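Local coordinates for protein glucose-1-phosphate thymidylyltransferase (Bacillus anthracis, PDB 4ECM) that catalyses the transfer of a thymidylyl group from dTTP to glucose-1-phosphate, giving dTDP-glucose and pyrophosphate, a step of dTDP-L-rhamnose biosynthesis, at residues P56-K66 against F88-F99. Numbering follows the deposited sequence. Where two conformers were deposited one is given.
Sequences PMIYHAVYKLK and FLGSGQEFGVSF
Tyr59 meets Phe95 in a T-shaped pair that shows how aromatic rings can join a helix to a neighbouring 3-10 segment. The edge of Phe95 points at the face of the tyrosine ring, with centroids 5.1 Å apart and planes at 74°. Tyr59 OH lies near the planes of two phenylalanine rings at their edges, 3.5 Å from Phe95 CZ and 3.6 Å from Phe88 CD1. Because Tyr59 CG stands anti to its own carbonyl carbon (chi1 -86°), the ring swings back beneath Pro56, whose CD sits over its centre.

Aliphatic groups continue the interface. Leu89 divides its branches: CD1 touches Ile58 CD1 at 3.9 Å, while CD2 touches both Tyr59 CE1 and Val62 CG2. Both methyls of Val62, CG1 and CG2, reach Phe99 CZ from the same side, each at 3.8 Å. Farther along, Lys66 CB rests on Val97 CG1, and its extended chain carries NZ toward Phe95 O, where a weak hydrogen bond is doubtful because the position of NZ is uncertain.

Behind Phe95, Gly92 O accepts from Phe95 N and Val97 N, which arrive from opposite faces of its plane, and Ser91 OG accepts from Gln93 N in an ST turn. Lys43 of a second subunit bonds to Phe88 O. In the Rossmann-like nucleotidyltransferase core, helix 57-67 packs against the end of helix 82-89 and the link to strand 98-103; Ile58 and Val62 touch strand 25-30, and Leu89, Val97 and Phe99 strand 72-77.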
loop_
_atom_site.group_PDB
_atom_site.type_symbol
_atom_site.label_atom_id
_atom_site.label_comp_id
_atom_site.label_asym_id
_atom_site.label_seq_id
_atom_site.Cartn_x
_atom_site.Cartn_y
_atom_site.Cartn_z
ATOM N N PRO A 56 15.663 -8.052 -5.643
ATOM C CA PRO A 56 14.357 -8.687 -5.721
ATOM C C PRO A 56 14.363 -9.610 -6.924
ATOM O O PRO A 56 14.973 -9.283 -7.933
ATOM C CB PRO A 56 13.404 -7.531 -5.977
ATOM C CG PRO A 56 14.123 -6.334 -5.644
ATOM C CD PRO A 56 15.579 -6.594 -5.732
ATOM N N MET A 57 13.687 -10.740 -6.818
ATOM C CA MET A 57 13.665 -11.748 -7.868
ATOM C C MET A 57 13.443 -11.181 -9.274
ATOM O O MET A 57 14.122 -11.574 -10.208
ATOM C CB MET A 57 12.576 -12.774 -7.546
ATOM C CG MET A 57 12.441 -13.941 -8.523
ATOM S SD MET A 57 11.054 -15.044 -8.107
ATOM C CE MET A 57 11.383 -15.486 -6.372
ATOM N N ILE A 58 12.510 -10.245 -9.410
ATOM C CA ILE A 58 12.148 -9.720 -10.732
ATOM C C ILE A 58 13.257 -8.927 -11.421
ATOM O O ILE A 58 13.264 -8.824 -12.653
ATOM C CB ILE A 58 10.807 -8.930 -10.675
ATOM C CG1 ILE A 58 10.196 -8.785 -12.076
ATOM C CG2 ILE A 58 10.966 -7.601 -9.961
ATOM C CD1 ILE A 58 8.793 -8.251 -12.040
ATOM N N TYR A 59 14.200 -8.379 -10.648
ATOM C CA TYR A 59 15.307 -7.623 -11.240
ATOM C C TYR A 59 16.129 -8.490 -12.179
ATOM O O TYR A 59 16.679 -7.990 -13.145
ATOM C CB TYR A 59 16.253 -7.053 -10.180
ATOM C CG TYR A 59 15.880 -5.710 -9.587
ATOM C CD1 TYR A 59 14.558 -5.304 -9.474
ATOM C CD2 TYR A 59 16.866 -4.877 -9.047
ATOM C CE1 TYR A 59 14.227 -4.080 -8.893
ATOM C CE2 TYR A 59 16.542 -3.658 -8.460
ATOM C CZ TYR A 59 15.220 -3.272 -8.385
ATOM O OH TYR A 59 14.896 -2.069 -7.821
ATOM N N HIS A 60 16.227 -9.776 -11.880
ATOM C CA HIS A 60 17.025 -10.686 -12.700
ATOM C C HIS A 60 16.481 -10.758 -14.128
ATOM O O HIS A 60 17.248 -10.681 -15.075
ATOM C CB HIS A 60 17.116 -12.084 -12.070
ATOM C CG HIS A 60 17.842 -12.100 -10.762
ATOM N ND1 HIS A 60 19.170 -12.446 -10.652
ATOM C CD2 HIS A 60 17.440 -11.753 -9.513
ATOM C CE1 HIS A 60 19.549 -12.344 -9.388
ATOM N NE2 HIS A 60 18.520 -11.913 -8.676
ATOM N N ALA A 61 15.163 -10.855 -14.262
ATOM C CA ALA A 61 14.523 -10.942 -15.566
ATOM C C ALA A 61 14.702 -9.640 -16.345
ATOM O O ALA A 61 14.975 -9.648 -17.562
ATOM C CB ALA A 61 13.057 -11.286 -15.402
ATOM N N VAL A 62 14.576 -8.523 -15.639
ATOM C CA VAL A 62 14.761 -7.206 -16.246
ATOM C C VAL A 62 16.199 -7.086 -16.802
ATOM O O VAL A 62 16.396 -6.703 -17.949
ATOM C CB VAL A 62 14.471 -6.074 -15.233
ATOM C CG1 VAL A 62 14.832 -4.703 -15.816
ATOM C CG2 VAL A 62 12.978 -6.116 -14.766
ATOM N N TYR A 63 17.192 -7.461 -15.993
ATOM C CA TYR A 63 18.581 -7.364 -16.407
ATOM C C TYR A 63 18.861 -8.293 -17.605
ATOM O O TYR A 63 19.599 -7.911 -18.506
ATOM C CB TYR A 63 19.511 -7.693 -15.239
ATOM C CG TYR A 63 20.979 -7.320 -15.471
ATOM C CD1 TYR A 63 21.428 -6.020 -15.226
ATOM C CD2 TYR A 63 21.908 -8.260 -15.907
ATOM C CE1 TYR A 63 22.752 -5.667 -15.423
ATOM C CE2 TYR A 63 23.241 -7.917 -16.114
ATOM C CZ TYR A 63 23.655 -6.619 -15.867
ATOM O OH TYR A 63 24.965 -6.251 -16.054
ATOM N N LYS A 64 18.281 -9.504 -17.610
ATOM C CA LYS A 64 18.471 -10.420 -18.735
ATOM C C LYS A 64 18.034 -9.778 -20.048
ATOM O O LYS A 64 18.724 -9.879 -21.059
ATOM C CB LYS A 64 17.680 -11.719 -18.556
ATOM C CG LYS A 64 18.201 -12.668 -17.523
ATOM C CD LYS A 64 19.582 -13.236 -17.883
ATOM C CE LYS A 64 20.053 -14.158 -16.773
ATOM N NZ LYS A 64 21.461 -14.529 -16.893
ATOM N N LEU A 65 16.867 -9.144 -20.029
ATOM C CA LEU A 65 16.330 -8.493 -21.220
ATOM C C LEU A 65 17.161 -7.257 -21.583
ATOM O O LEU A 65 17.547 -7.061 -22.740
ATOM C CB LEU A 65 14.855 -8.145 -21.017
ATOM C CG LEU A 65 13.908 -9.347 -20.898
ATOM C CD1 LEU A 65 12.548 -8.944 -20.328
ATOM C CD2 LEU A 65 13.760 -10.075 -22.256
ATOM N N LYS A 66 17.477 -6.443 -20.594
ATOM C CA LYS A 66 18.256 -5.250 -20.859
ATOM C C LYS A 66 19.598 -5.590 -21.520
ATOM O O LYS A 66 20.004 -4.926 -22.472
ATOM C CB LYS A 66 18.544 -4.472 -19.592
ATOM C CG LYS A 66 19.299 -3.172 -19.886
ATOM C CD LYS A 66 19.814 -2.542 -18.641
ATOM C CE LYS A 66 20.529 -1.227 -18.950
ATOM N NZ LYS A 66 21.093 -0.630 -17.709
ATOM N N PHE A 88 8.817 -0.834 -7.127
ATOM C CA PHE A 88 10.206 -1.249 -7.437
ATOM C C PHE A 88 10.677 -0.825 -8.819
ATOM O O PHE A 88 11.796 -0.317 -8.975
ATOM C CB PHE A 88 10.378 -2.770 -7.416
ATOM C CG PHE A 88 10.814 -3.330 -6.107
ATOM C CD1 PHE A 88 12.159 -3.275 -5.739
ATOM C CD2 PHE A 88 9.911 -3.984 -5.270
ATOM C CE1 PHE A 88 12.593 -3.827 -4.521
ATOM C CE2 PHE A 88 10.336 -4.545 -4.048
ATOM C CZ PHE A 88 11.674 -4.464 -3.673
ATOM N N LEU A 89 9.831 -1.048 -9.821
ATOM C CA LEU A 89 10.259 -0.901 -11.212
ATOM C C LEU A 89 10.071 0.457 -11.882
ATOM O O LEU A 89 10.839 0.831 -12.783
ATOM C CB LEU A 89 9.608 -2.007 -12.037
ATOM C CG LEU A 89 10.027 -3.462 -11.722
ATOM C CD1 LEU A 89 9.340 -4.400 -12.709
ATOM C CD2 LEU A 89 11.536 -3.684 -11.787
ATOM N N GLY A 90 9.036 1.177 -11.473
ATOM C CA GLY A 90 8.762 2.488 -12.011
ATOM C C GLY A 90 8.529 2.508 -13.505
ATOM O O GLY A 90 7.981 1.571 -14.077
ATOM N N SER A 91 8.948 3.588 -14.140
ATOM C CA SER A 91 8.809 3.714 -15.574
ATOM C C SER A 91 9.836 2.855 -16.290
ATOM O O SER A 91 9.695 2.563 -17.475
ATOM C CB SER A 91 9.089 5.145 -15.974
ATOM O OG SER A 91 10.457 5.419 -15.730
ATOM N N GLY A 92 10.896 2.498 -15.574
ATOM C CA GLY A 92 12.010 1.718 -16.141
ATOM C C GLY A 92 13.212 2.599 -16.451
ATOM O O GLY A 92 14.309 2.110 -16.742
ATOM N N GLN A 93 13.020 3.903 -16.338
ATOM C CA GLN A 93 14.064 4.869 -16.657
ATOM C C GLN A 93 15.336 4.671 -15.831
ATOM O O GLN A 93 16.434 4.776 -16.362
ATOM C CB GLN A 93 13.529 6.290 -16.470
ATOM C CG GLN A 93 14.161 7.340 -17.397
ATOM C CD GLN A 93 15.562 7.752 -17.011
ATOM O OE1 GLN A 93 15.935 7.748 -15.823
ATOM N NE2 GLN A 93 16.350 8.156 -18.016
ATOM N N GLU A 94 15.188 4.379 -14.546
ATOM C CA GLU A 94 16.348 4.173 -13.688
ATOM C C GLU A 94 17.190 2.965 -14.126
ATOM O O GLU A 94 18.390 2.915 -13.850
ATOM C CB GLU A 94 15.914 4.046 -12.220
ATOM C CG GLU A 94 15.260 5.310 -11.686
ATOM C CD GLU A 94 14.854 5.211 -10.227
ATOM O OE1 GLU A 94 15.141 4.175 -9.579
ATOM O OE2 GLU A 94 14.247 6.182 -9.724
ATOM N N PHE A 95 16.567 2.012 -14.824
ATOM C CA PHE A 95 17.262 0.807 -15.308
ATOM C C PHE A 95 17.615 0.866 -16.788
ATOM O O PHE A 95 18.086 -0.114 -17.348
ATOM C CB PHE A 95 16.379 -0.432 -15.102
ATOM C CG PHE A 95 15.842 -0.573 -13.714
ATOM C CD1 PHE A 95 16.657 -0.993 -12.676
ATOM C CD2 PHE A 95 14.517 -0.307 -13.440
ATOM C CE1 PHE A 95 16.159 -1.127 -11.376
ATOM C CE2 PHE A 95 14.020 -0.433 -12.152
ATOM C CZ PHE A 95 14.849 -0.847 -11.119
ATOM N N GLY A 96 17.398 1.995 -17.437
ATOM C CA GLY A 96 17.647 2.070 -18.870
ATOM C C GLY A 96 16.636 1.292 -19.723
ATOM O O GLY A 96 16.928 0.941 -20.868
ATOM N N VAL A 97 15.448 1.004 -19.181
ATOM C CA VAL A 97 14.411 0.316 -19.959
ATOM C C VAL A 97 13.106 1.106 -19.917
ATOM O O VAL A 97 13.049 2.205 -19.389
ATOM C CB VAL A 97 14.174 -1.129 -19.502
ATOM C CG1 VAL A 97 15.440 -1.958 -19.691
ATOM C CG2 VAL A 97 13.675 -1.160 -18.043
ATOM N N SER A 98 12.056 0.529 -20.474
ATOM C CA SER A 98 10.789 1.196 -20.558
ATOM C C SER A 98 9.688 0.169 -20.258
ATOM O O SER A 98 9.578 -0.833 -20.967
ATOM C CB SER A 98 10.690 1.773 -21.959
ATOM O OG SER A 98 9.574 2.578 -22.104
ATOM N N PHE A 99 8.904 0.403 -19.196
ATOM C CA PHE A 99 7.880 -0.545 -18.765
ATOM C C PHE A 99 6.454 -0.139 -19.085
ATOM O O PHE A 99 6.102 1.035 -19.062
ATOM C CB PHE A 99 7.945 -0.788 -17.237
ATOM C CG PHE A 99 9.213 -1.466 -16.767
ATOM C CD1 PHE A 99 9.584 -2.700 -17.273
ATOM C CD2 PHE A 99 9.994 -0.897 -15.773
ATOM C CE1 PHE A 99 10.736 -3.327 -16.844
ATOM C CE2 PHE A 99 11.153 -1.519 -15.327
ATOM C CZ PHE A 99 11.523 -2.736 -15.856
#